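Local coordinates for protein EvdO2 (Micromonospora carbonacea, PDB 4XAB) that probably catalyses an oxidative cyclization in orthosomycin biosynthesis as a metal-dependent oxygenase of the phytanoyl-CoA dioxygenase family, here crystallised with nickel, at residues Ile10-Arg19 and Ser96-Met104; Arg141-Glu152 and Arg226-Pro237. All blocks are in the same frame, centred on the assembly; numbering follows the deposited sequence. Where two conformers were deposited one is given.

Contact 2 lies near the middle of the fold, its centre about 5 Å from that of the chain, and joins two antiparallel strands of the double-stranded beta helix. Contact 1 sits further out, about 18 Å from the chain centre, and pairs two helices laid against that sheet. The first buries 497 Å² through a phenylalanine stack and ionic bonds at a helix end; the second buries 1152 Å², with a backbone hydrogen-bond register along its middle and arginine contacts toward both ends. They share no element but touch: the side chain of Arg142 in contact 2 bonds to Leu102 O in contact 1, and Ala98 packs on Phe233.

Contact 1. Residues Ile10-Arg19 and Ser96-Met104; sequences IDHRDREEFR and SIASAFLDM
Arg15 and Phe101, their CA atoms 5.7 Å apart, mark where helix 12-19 crosses helix 96-102, the axes approaching to 9.9 Å with 61° between their N-to-C directions. The Phe101 ring fills the crossing. On one face it carries Phe18 in an offset stack, the centroids 4.8 Å apart and the planes inclined by 26°, so the rings overlap through CG of Phe18 and CD2 of Phe101 rather than centre on centre. Phe18 CB also lies over the Phe101 ring as a CH-pi contact. CG2 of Ile97, one turn earlier in the same helix, covers the opposite face of Phe101, which is thereby sandwiched. CE1 of Phe101 comes 3.8 Å from Arg15 CA, and Ile10 CD1 drops between Ile97 CG1 and Ala100 CB. The crossing belongs to the helical layer outside the double-stranded beta helix: Phe18 and Phe101 both rest on Leu144 and Val208 of neighbouring strands, while Ile10 and Ile97 share Leu26. Helix 12-19 starts next to this apolar patch with a capping box, in which Asp14 N gives to Asp11 OD1 and Asp11 N to Asp14 OD2. At the far side the chemistry turns ionic. With CG opposite the backbone N (chi1 -177°) and the chain extended, Arg15 runs past Phe101 to Asp103; in the conformer described, one of two deposited, its NH2 forms a salt bridge with the syn lone pair of Asp103 OD2 at 2.7 Å, in the guanidinium plane. Its NE makes a weak bond to Ala100 O, 3.3 Å away. Arg19, bent at chi2, brings its NH2 to the same OD2 and completes a salt-bridge network, though that separation is too short for its exact length to be trusted.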
loop_
_atom_site.group_PDB
_atom_site.type_symbol
_atom_site.label_atom_id
_atom_site.label_comp_id
_atom_site.label_asym_id
_atom_site.label_seq_id
_atom_site.Cartn_x
_atom_site.Cartn_y
_atom_site.Cartn_z
ATOM N N ILE A 10 -10.216 10.641 -13.481
ATOM C CA ILE A 10 -8.939 11.319 -13.374
ATOM C C ILE A 10 -8.781 12.334 -14.493
ATOM O O ILE A 10 -9.359 12.189 -15.576
ATOM C CB ILE A 10 -7.740 10.346 -13.392
ATOM C CG1 ILE A 10 -7.754 9.475 -14.646
ATOM C CG2 ILE A 10 -7.729 9.479 -12.126
ATOM C CD1 ILE A 10 -6.486 8.641 -14.795
ATOM N N ASP A 11 -8.019 13.385 -14.214
ATOM C CA ASP A 11 -7.760 14.388 -15.231
ATOM C C ASP A 11 -6.280 14.720 -15.287
ATOM O O ASP A 11 -5.470 14.121 -14.568
ATOM C CB ASP A 11 -8.594 15.650 -14.988
ATOM C CG ASP A 11 -8.427 16.214 -13.602
ATOM O OD1 ASP A 11 -7.345 16.036 -12.997
ATOM O OD2 ASP A 11 -9.397 16.848 -13.111
ATOM N N HIS A 12 -5.916 15.648 -16.168
ATOM C CA HIS A 12 -4.505 15.984 -16.340
ATOM C C HIS A 12 -3.868 16.432 -15.039
ATOM O O HIS A 12 -2.720 16.096 -14.754
ATOM C CB HIS A 12 -4.337 17.078 -17.386
ATOM C CG HIS A 12 -2.929 17.557 -17.529
ATOM N ND1 HIS A 12 -2.444 18.659 -16.855
ATOM C CD2 HIS A 12 -1.895 17.082 -18.266
ATOM C CE1 HIS A 12 -1.175 18.845 -17.175
ATOM N NE2 HIS A 12 -0.819 17.902 -18.030
ATOM N N ARG A 13 -4.612 17.203 -14.254
ATOM C CA ARG A 13 -4.105 17.724 -12.993
ATOM C C ARG A 13 -3.703 16.604 -12.034
ATOM O O ARG A 13 -2.710 16.719 -11.308
ATOM C CB ARG A 13 -5.159 18.623 -12.342
ATOM C CG ARG A 13 -4.726 19.239 -11.031
ATOM C CD ARG A 13 -5.927 19.780 -10.271
ATOM N NE ARG A 13 -6.936 18.746 -10.046
ATOM C CZ ARG A 13 -8.016 18.911 -9.292
ATOM N NH1 ARG A 13 -8.229 20.069 -8.688
ATOM N NH2 ARG A 13 -8.878 17.914 -9.140
ATOM N N ASP A 14 -4.482 15.522 -12.028
ATOM C CA ASP A 14 -4.180 14.372 -11.167
ATOM C C ASP A 14 -2.827 13.785 -11.551
ATOM O O ASP A 14 -1.989 13.515 -10.694
ATOM C CB ASP A 14 -5.251 13.284 -11.271
ATOM C CG ASP A 14 -6.585 13.714 -10.699
ATOM O OD1 ASP A 14 -6.604 14.298 -9.595
ATOM O OD2 ASP A 14 -7.612 13.472 -11.362
ATOM N N ARG A 15 -2.625 13.572 -12.849
ATOM C CA ARG A 15 -1.374 13.008 -13.321
ATOM C C ARG A 15 -0.206 13.951 -13.056
ATOM O O ARG A 15 0.895 13.504 -12.685
ATOM C CB ARG A 15 -1.468 12.685 -14.816
ATOM C CG ARG A 15 -0.227 12.029 -15.387
ATOM C CD ARG A 15 -0.339 11.895 -16.902
ATOM N NE ARG A 15 0.944 11.562 -17.516
ATOM C CZ ARG A 15 1.825 12.465 -17.936
ATOM N NH1 ARG A 15 1.566 13.759 -17.805
ATOM N NH2 ARG A 15 2.970 12.075 -18.481
ATOM N N GLU A 16 -0.441 15.243 -13.256
ATOM C CA GLU A 16 0.600 16.231 -13.095
ATOM C C GLU A 16 1.086 16.270 -11.650
ATOM O O GLU A 16 2.289 16.303 -11.390
ATOM C CB GLU A 16 0.105 17.604 -13.541
ATOM C CG GLU A 16 1.110 18.715 -13.315
ATOM C CD GLU A 16 0.534 20.088 -13.615
ATOM O OE1 GLU A 16 -0.694 20.277 -13.439
ATOM O OE2 GLU A 16 1.313 20.974 -14.024
ATOM N N GLU A 17 0.157 16.246 -10.705
ATOM C CA GLU A 17 0.565 16.312 -9.304
ATOM C C GLU A 17 1.166 14.985 -8.854
ATOM O O GLU A 17 2.085 14.971 -8.026
ATOM C CB GLU A 17 -0.610 16.722 -8.413
ATOM C CG GLU A 17 -1.061 18.178 -8.622
ATOM C CD GLU A 17 0.086 19.181 -8.550
ATOM O OE1 GLU A 17 0.857 19.155 -7.565
ATOM O OE2 GLU A 17 0.217 20.000 -9.486
ATOM N N PHE A 18 0.678 13.870 -9.397
ATOM C CA PHE A 18 1.350 12.595 -9.138
ATOM C C PHE A 18 2.823 12.644 -9.562
ATOM O O PHE A 18 3.697 12.195 -8.820
ATOM C CB PHE A 18 0.641 11.430 -9.841
ATOM C CG PHE A 18 1.368 10.113 -9.703
ATOM C CD1 PHE A 18 1.278 9.378 -8.519
ATOM C CD2 PHE A 18 2.154 9.623 -10.737
ATOM C CE1 PHE A 18 1.965 8.170 -8.387
ATOM C CE2 PHE A 18 2.841 8.424 -10.610
ATOM C CZ PHE A 18 2.741 7.698 -9.429
ATOM N N ARG A 19 3.110 13.197 -10.739
ATOM C CA ARG A 19 4.484 13.243 -11.237
ATOM C C ARG A 19 5.349 14.171 -10.408
ATOM O O ARG A 19 6.510 13.879 -10.131
ATOM C CB ARG A 19 4.528 13.707 -12.698
ATOM C CG ARG A 19 3.770 12.833 -13.650
ATOM C CD ARG A 19 4.173 11.395 -13.521
ATOM N NE ARG A 19 3.560 10.604 -14.579
ATOM C CZ ARG A 19 4.111 10.396 -15.768
ATOM N NH1 ARG A 19 5.302 10.911 -16.057
ATOM N NH2 ARG A 19 3.470 9.665 -16.665
ATOM N N SER A 96 -5.945 1.063 -15.714
ATOM C CA SER A 96 -5.997 2.208 -16.619
ATOM C C SER A 96 -5.376 3.443 -15.985
ATOM O O SER A 96 -4.688 4.206 -16.652
ATOM C CB SER A 96 -7.439 2.502 -17.034
ATOM O OG SER A 96 -7.973 1.379 -17.710
ATOM N N ILE A 97 -5.621 3.635 -14.693
ATOM C CA ILE A 97 -5.025 4.750 -13.974
ATOM C C ILE A 97 -3.503 4.593 -13.946
ATOM O O ILE A 97 -2.767 5.540 -14.193
ATOM C CB ILE A 97 -5.577 4.855 -12.526
ATOM C CG1 ILE A 97 -7.043 5.308 -12.559
ATOM C CG2 ILE A 97 -4.746 5.824 -11.714
ATOM C CD1 ILE A 97 -7.735 5.281 -11.199
ATOM N N ALA A 98 -3.045 3.381 -13.671
ATOM C CA ALA A 98 -1.610 3.099 -13.593
ATOM C C ALA A 98 -0.944 3.395 -14.927
ATOM O O ALA A 98 0.126 4.010 -14.981
ATOM C CB ALA A 98 -1.370 1.653 -13.186
ATOM N N SER A 99 -1.601 2.958 -15.995
ATOM C CA SER A 99 -1.136 3.206 -17.349
ATOM C C SER A 99 -0.984 4.699 -17.634
ATOM O O SER A 99 0.044 5.139 -18.164
ATOM C CB SER A 99 -2.099 2.577 -18.352
ATOM O OG SER A 99 -1.707 2.910 -19.669
ATOM N N ALA A 100 -2.005 5.476 -17.277
ATOM C CA ALA A 100 -1.963 6.924 -17.468
ATOM C C ALA A 100 -0.844 7.565 -16.654
ATOM O O ALA A 100 -0.127 8.442 -17.137
ATOM C CB ALA A 100 -3.299 7.547 -17.096
ATOM N N PHE A 101 -0.686 7.117 -15.416
ATOM C CA PHE A 101 0.292 7.724 -14.523
ATOM C C PHE A 101 1.731 7.314 -14.860
ATOM O O PHE A 101 2.660 8.074 -14.605
ATOM C CB PHE A 101 -0.006 7.372 -13.064
ATOM C CG PHE A 101 -1.120 8.193 -12.446
ATOM C CD1 PHE A 101 -1.978 8.940 -13.234
ATOM C CD2 PHE A 101 -1.304 8.202 -11.073
ATOM C CE1 PHE A 101 -3.003 9.689 -12.661
ATOM C CE2 PHE A 101 -2.322 8.948 -10.488
ATOM C CZ PHE A 101 -3.170 9.693 -11.284
ATOM N N LEU A 102 1.915 6.113 -15.407
ATOM C CA LEU A 102 3.259 5.624 -15.720
ATOM C C LEU A 102 3.655 5.832 -17.180
ATOM O O LEU A 102 4.798 5.575 -17.548
ATOM C CB LEU A 102 3.382 4.134 -15.376
ATOM C CG LEU A 102 3.223 3.720 -13.913
ATOM C CD1 LEU A 102 3.083 2.219 -13.818
ATOM C CD2 LEU A 102 4.413 4.185 -13.097
ATOM N N ASP A 103 2.716 6.290 -18.004
ATOM C CA ASP A 103 2.925 6.401 -19.451
ATOM C C ASP A 103 3.360 5.073 -20.056
ATOM O O ASP A 103 4.290 5.012 -20.867
ATOM C CB ASP A 103 3.957 7.478 -19.780
ATOM C CG ASP A 103 3.425 8.872 -19.571
ATOM O OD1 ASP A 103 2.325 9.167 -20.081
ATOM O OD2 ASP A 103 4.099 9.664 -18.880
ATOM N N MET A 104 2.667 4.014 -19.657
ATOM C CA MET A 104 2.933 2.672 -20.157
ATOM C C MET A 104 1.647 1.995 -20.577
ATOM O O MET A 104 0.606 2.202 -19.952
ATOM C CB MET A 104 3.614 1.830 -19.090
ATOM C CG MET A 104 4.975 2.307 -18.730
ATOM S SD MET A 104 5.593 1.279 -17.400
ATOM C CE MET A 104 5.362 -0.356 -18.095
#

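Contact 2. Residues Arg141-Glu152 and Arg226-Pro237; sequences RRGLSIWTTLDE and RRAYVLVFMSAP
Trp147 and Val230, with CD1 of the indole 3.4 Å from Val230 CG2, form a non-hydrogen-bonded pair, one of seven antiparallel pairs joining strand 143-149 to strand 226-234; in the hydrogen-bonded pair Ile146-Leu231 both N-to-O distances are 2.8 Å. On the face holding Ser145 and Trp147, Ala228 CB sits over the five-membered ring of Trp147, 3.7 Å from its centroid, as a CH-pi contact. Just past the end of strand 143-149, Asp151 is gripped side-on by Arg227 of the other strand: NE gives to OD2 and NH2 to OD1, both on syn lone pairs, with the two planes only 11° apart. The backbone N of Arg227 takes the anti lone pair of OD2. Beyond the other end Arg141 runs extended. Its CB lies beside both O and OG of Ser235, CG lies 3.4 Å from Ser235 O, and CD touches Met234 SD at 3.7 Å. NE passes near Pro237 CB, NH1 bonds to Ser235 O at 2.9 Å and pairs with Glu110, and NH2 lies beside Pro237 CG. Met234 CE and Pro237 CD cover opposite faces of the guanidinium. Replacing Arg141 by alanine would probably leave Glu110 without this charged mate and open a gap between Met234 and Pro237. Backbone bonds thus set the register, bringing the Ser145 side chain within about 6 Å of the nickel, while a salt bridge closes one end and a charged donor on a carbonyl, flanked by apolar cover, the other.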
loop_
_atom_site.group_PDB
_atom_site.type_symbol
_atom_site.label_atom_id
_atom_site.label_comp_id
_atom_site.label_asym_id
_atom_site.label_seq_id
_atom_site.Cartn_x
_atom_site.Cartn_y
_atom_site.Cartn_z
ATOM N N ARG A 141 12.544 -1.373 -11.755
ATOM C CA ARG A 141 11.205 -1.378 -12.332
ATOM C C ARG A 141 10.599 -0.009 -12.098
ATOM O O ARG A 141 10.802 0.564 -11.034
ATOM C CB ARG A 141 10.310 -2.436 -11.685
ATOM C CG ARG A 141 10.705 -3.890 -11.931
ATOM C CD ARG A 141 9.777 -4.767 -11.096
ATOM N NE ARG A 141 10.146 -6.179 -11.102
ATOM C CZ ARG A 141 9.615 -7.085 -11.913
ATOM N NH1 ARG A 141 8.708 -6.727 -12.814
ATOM N NH2 ARG A 141 10.004 -8.352 -11.835
ATOM N N ARG A 142 9.894 0.521 -13.093
ATOM C CA ARG A 142 9.004 1.650 -12.848
ATOM C C ARG A 142 7.706 1.097 -12.285
ATOM O O ARG A 142 7.261 0.020 -12.668
ATOM C CB ARG A 142 8.756 2.446 -14.122
ATOM C CG ARG A 142 10.028 3.005 -14.718
ATOM C CD ARG A 142 9.786 4.298 -15.461
ATOM N NE ARG A 142 9.052 4.098 -16.706
ATOM C CZ ARG A 142 7.854 4.614 -16.959
ATOM N NH1 ARG A 142 7.244 5.369 -16.054
ATOM N NH2 ARG A 142 7.272 4.385 -18.128
ATOM N N GLY A 143 7.084 1.812 -11.368
ATOM C CA GLY A 143 5.858 1.266 -10.832
ATOM C C GLY A 143 5.207 2.118 -9.790
ATOM O O GLY A 143 5.743 3.142 -9.356
ATOM N N LEU A 144 4.037 1.669 -9.366
ATOM C CA LEU A 144 3.309 2.395 -8.343
ATOM C C LEU A 144 2.359 1.457 -7.621
ATOM O O LEU A 144 2.163 0.294 -8.017
ATOM C CB LEU A 144 2.554 3.582 -8.963
ATOM C CG LEU A 144 1.623 3.353 -10.168
ATOM C CD1 LEU A 144 0.350 2.602 -9.789
ATOM C CD2 LEU A 144 1.239 4.688 -10.805
ATOM N N SER A 145 1.777 1.982 -6.556
ATOM C CA SER A 145 0.780 1.281 -5.757
ATOM C C SER A 145 -0.490 2.115 -5.683
ATOM O O SER A 145 -0.416 3.325 -5.542
ATOM C CB SER A 145 1.284 1.035 -4.336
ATOM O OG SER A 145 2.391 0.152 -4.354
ATOM N N ILE A 146 -1.633 1.443 -5.756
ATOM C CA ILE A 146 -2.948 2.068 -5.591
ATOM C C ILE A 146 -3.606 1.433 -4.372
ATOM O O ILE A 146 -3.979 0.250 -4.384
ATOM C CB ILE A 146 -3.825 1.897 -6.858
ATOM C CG1 ILE A 146 -3.144 2.539 -8.062
ATOM C CG2 ILE A 146 -5.168 2.563 -6.668
ATOM C CD1 ILE A 146 -3.840 2.260 -9.408
ATOM N N TRP A 147 -3.684 2.233 -3.312
ATOM C CA TRP A 147 -4.147 1.859 -1.983
ATOM C C TRP A 147 -5.603 2.288 -1.859
ATOM O O TRP A 147 -5.859 3.464 -1.640
ATOM C CB TRP A 147 -3.258 2.572 -0.949
ATOM C CG TRP A 147 -3.322 2.212 0.528
ATOM C CD1 TRP A 147 -2.548 1.287 1.188
ATOM C CD2 TRP A 147 -4.110 2.864 1.541
ATOM N NE1 TRP A 147 -2.850 1.291 2.534
ATOM C CE2 TRP A 147 -3.800 2.248 2.776
ATOM C CE3 TRP A 147 -5.058 3.890 1.520
ATOM C CZ2 TRP A 147 -4.412 2.626 3.981
ATOM C CZ3 TRP A 147 -5.666 4.266 2.727
ATOM C CH2 TRP A 147 -5.337 3.634 3.932
ATOM N N THR A 148 -6.541 1.358 -2.037
ATOM C CA THR A 148 -7.971 1.694 -1.974
ATOM C C THR A 148 -8.480 1.363 -0.585
ATOM O O THR A 148 -8.328 0.226 -0.129
ATOM C CB THR A 148 -8.807 0.910 -3.007
ATOM O OG1 THR A 148 -8.356 1.207 -4.333
ATOM C CG2 THR A 148 -10.307 1.239 -2.873
ATOM N N THR A 149 -9.081 2.330 0.096
ATOM C CA THR A 149 -9.534 2.055 1.454
ATOM C C THR A 149 -10.984 1.586 1.433
ATOM O O THR A 149 -11.779 2.030 0.604
ATOM C CB THR A 149 -9.373 3.287 2.366
ATOM O OG1 THR A 149 -9.699 2.936 3.712
ATOM C CG2 THR A 149 -10.262 4.460 1.901
ATOM N N LEU A 150 -11.314 0.659 2.330
ATOM C CA LEU A 150 -12.683 0.165 2.470
ATOM C C LEU A 150 -13.418 0.930 3.557
ATOM O O LEU A 150 -14.634 0.797 3.717
ATOM C CB LEU A 150 -12.698 -1.331 2.809
ATOM C CG LEU A 150 -11.958 -2.298 1.895
ATOM C CD1 LEU A 150 -12.400 -3.742 2.178
ATOM C CD2 LEU A 150 -12.159 -1.927 0.434
ATOM N N ASP A 151 -12.658 1.720 4.311
ATOM C CA ASP A 151 -13.161 2.417 5.488
ATOM C C ASP A 151 -12.727 3.867 5.425
ATOM O O ASP A 151 -11.818 4.198 4.659
ATOM C CB ASP A 151 -12.617 1.770 6.764
ATOM C CG ASP A 151 -13.017 0.318 6.889
ATOM O OD1 ASP A 151 -14.217 0.060 7.085
ATOM O OD2 ASP A 151 -12.143 -0.566 6.773
ATOM N N GLU A 152 -13.354 4.732 6.224
ATOM C CA GLU A 152 -12.767 6.050 6.433
ATOM C C GLU A 152 -11.310 5.870 6.861
ATOM O O GLU A 152 -11.004 5.023 7.706
ATOM C CB GLU A 152 -13.524 6.863 7.493
ATOM C CG GLU A 152 -12.909 8.253 7.677
ATOM C CD GLU A 152 -13.665 9.142 8.647
ATOM O OE1 GLU A 152 -14.360 8.615 9.541
ATOM O OE2 GLU A 152 -13.549 10.380 8.518
ATOM N N ARG A 226 -9.501 -0.966 10.101
ATOM C CA ARG A 226 -9.339 -0.158 8.912
ATOM C C ARG A 226 -8.701 -1.008 7.835
ATOM O O ARG A 226 -7.592 -1.512 8.019
ATOM C CB ARG A 226 -8.484 1.067 9.205
ATOM C CG ARG A 226 -8.963 1.826 10.421
ATOM C CD ARG A 226 -10.212 2.624 10.093
ATOM N NE ARG A 226 -10.836 3.099 11.316
ATOM C CZ ARG A 226 -11.711 4.092 11.367
ATOM N NH1 ARG A 226 -12.061 4.721 10.254
ATOM N NH2 ARG A 226 -12.231 4.454 12.529
ATOM N N ARG A 227 -9.416 -1.177 6.730
ATOM C CA ARG A 227 -9.016 -2.110 5.677
ATOM C C ARG A 227 -8.611 -1.402 4.399
ATOM O O ARG A 227 -9.220 -0.415 4.000
ATOM C CB ARG A 227 -10.161 -3.085 5.391
ATOM C CG ARG A 227 -10.576 -3.887 6.621
ATOM C CD ARG A 227 -12.008 -4.393 6.515
ATOM N NE ARG A 227 -13.003 -3.324 6.606
ATOM C CZ ARG A 227 -14.318 -3.541 6.602
ATOM N NH1 ARG A 227 -14.783 -4.781 6.508
ATOM N NH2 ARG A 227 -15.169 -2.522 6.689
ATOM N N ALA A 228 -7.571 -1.913 3.750
ATOM C CA ALA A 228 -7.138 -1.359 2.477
ATOM C C ALA A 228 -6.890 -2.497 1.515
ATOM O O ALA A 228 -6.470 -3.583 1.920
ATOM C CB ALA A 228 -5.874 -0.509 2.647
ATOM N N TYR A 229 -7.174 -2.256 0.242
ATOM C CA TYR A 229 -6.871 -3.205 -0.810
ATOM C C TYR A 229 -5.880 -2.518 -1.729
ATOM O O TYR A 229 -6.166 -1.451 -2.276
ATOM C CB TYR A 229 -8.126 -3.628 -1.564
ATOM C CG TYR A 229 -7.876 -4.531 -2.751
ATOM C CD1 TYR A 229 -7.301 -5.785 -2.587
ATOM C CD2 TYR A 229 -8.239 -4.143 -4.034
ATOM C CE1 TYR A 229 -7.083 -6.618 -3.664
ATOM C CE2 TYR A 229 -8.027 -4.975 -5.121
ATOM C CZ TYR A 229 -7.451 -6.209 -4.929
ATOM O OH TYR A 229 -7.231 -7.045 -6.000
ATOM N N VAL A 230 -4.702 -3.109 -1.864
ATOM C CA VAL A 230 -3.618 -2.455 -2.573
ATOM C C VAL A 230 -3.358 -3.187 -3.877
ATOM O O VAL A 230 -3.222 -4.409 -3.894
ATOM C CB VAL A 230 -2.314 -2.423 -1.730
ATOM C CG1 VAL A 230 -1.235 -1.669 -2.476
ATOM C CG2 VAL A 230 -2.566 -1.772 -0.370
ATOM N N LEU A 231 -3.303 -2.443 -4.975
ATOM C CA LEU A 231 -2.900 -3.015 -6.250
ATOM C C LEU A 231 -1.576 -2.401 -6.647
ATOM O O LEU A 231 -1.404 -1.187 -6.603
ATOM C CB LEU A 231 -3.958 -2.759 -7.318
ATOM C CG LEU A 231 -5.204 -3.629 -7.196
ATOM C CD1 LEU A 231 -6.320 -3.055 -8.069
ATOM C CD2 LEU A 231 -4.862 -5.065 -7.613
ATOM N N VAL A 232 -0.627 -3.258 -6.994
ATOM C CA VAL A 232 0.684 -2.829 -7.444
ATOM C C VAL A 232 0.816 -3.066 -8.942
ATOM O O VAL A 232 0.476 -4.125 -9.419
ATOM C CB VAL A 232 1.779 -3.588 -6.696
ATOM C CG1 VAL A 232 3.142 -3.259 -7.279
ATOM C CG2 VAL A 232 1.691 -3.255 -5.209
ATOM N N PHE A 233 1.253 -2.045 -9.671
ATOM C CA PHE A 233 1.455 -2.131 -11.113
ATOM C C PHE A 233 2.888 -1.737 -11.402
ATOM O O PHE A 233 3.369 -0.720 -10.889
ATOM C CB PHE A 233 0.481 -1.210 -11.871
ATOM C CG PHE A 233 -0.961 -1.632 -11.762
ATOM C CD1 PHE A 233 -1.803 -1.071 -10.802
ATOM C CD2 PHE A 233 -1.477 -2.601 -12.610
ATOM C CE1 PHE A 233 -3.123 -1.469 -10.710
ATOM C CE2 PHE A 233 -2.798 -3.003 -12.516
ATOM C CZ PHE A 233 -3.624 -2.432 -11.555
ATOM N N MET A 234 3.566 -2.510 -12.240
ATOM C CA MET A 234 4.978 -2.249 -12.458
ATOM C C MET A 234 5.443 -2.713 -13.822
ATOM O O MET A 234 4.827 -3.579 -14.438
ATOM C CB MET A 234 5.799 -2.937 -11.381
ATOM C CG MET A 234 5.701 -4.431 -11.459
ATOM S SD MET A 234 6.275 -5.166 -9.925
ATOM C CE MET A 234 5.968 -6.895 -10.246
ATOM N N SER A 235 6.554 -2.144 -14.274
ATOM C CA SER A 235 7.153 -2.551 -15.538
ATOM C C SER A 235 7.951 -3.823 -15.344
ATOM O O SER A 235 8.271 -4.200 -14.213
ATOM C CB SER A 235 8.074 -1.463 -16.064
ATOM O OG SER A 235 9.245 -1.417 -15.266
ATOM N N ALA A 236 8.279 -4.475 -16.450
ATOM C CA ALA A 236 9.307 -5.512 -16.448
ATOM C C ALA A 236 10.616 -4.932 -15.911
ATOM O O ALA A 236 10.859 -3.724 -16.010
ATOM C CB ALA A 236 9.502 -6.074 -17.853
ATOM N N PRO A 237 11.473 -5.791 -15.340
ATOM C CA PRO A 237 12.727 -5.292 -14.771
ATOM C C PRO A 237 13.761 -4.952 -15.840
ATOM O O PRO A 237 13.814 -5.613 -16.873
ATOM C CB PRO A 237 13.205 -6.467 -13.909
ATOM C CG PRO A 237 12.681 -7.667 -14.603
ATOM C CD PRO A 237 11.333 -7.250 -15.181
HETATM O O HOH W 1 -6.471 -0.729 -5.001
HETATM O O HOH W 2 -13.250 7.097 11.266
#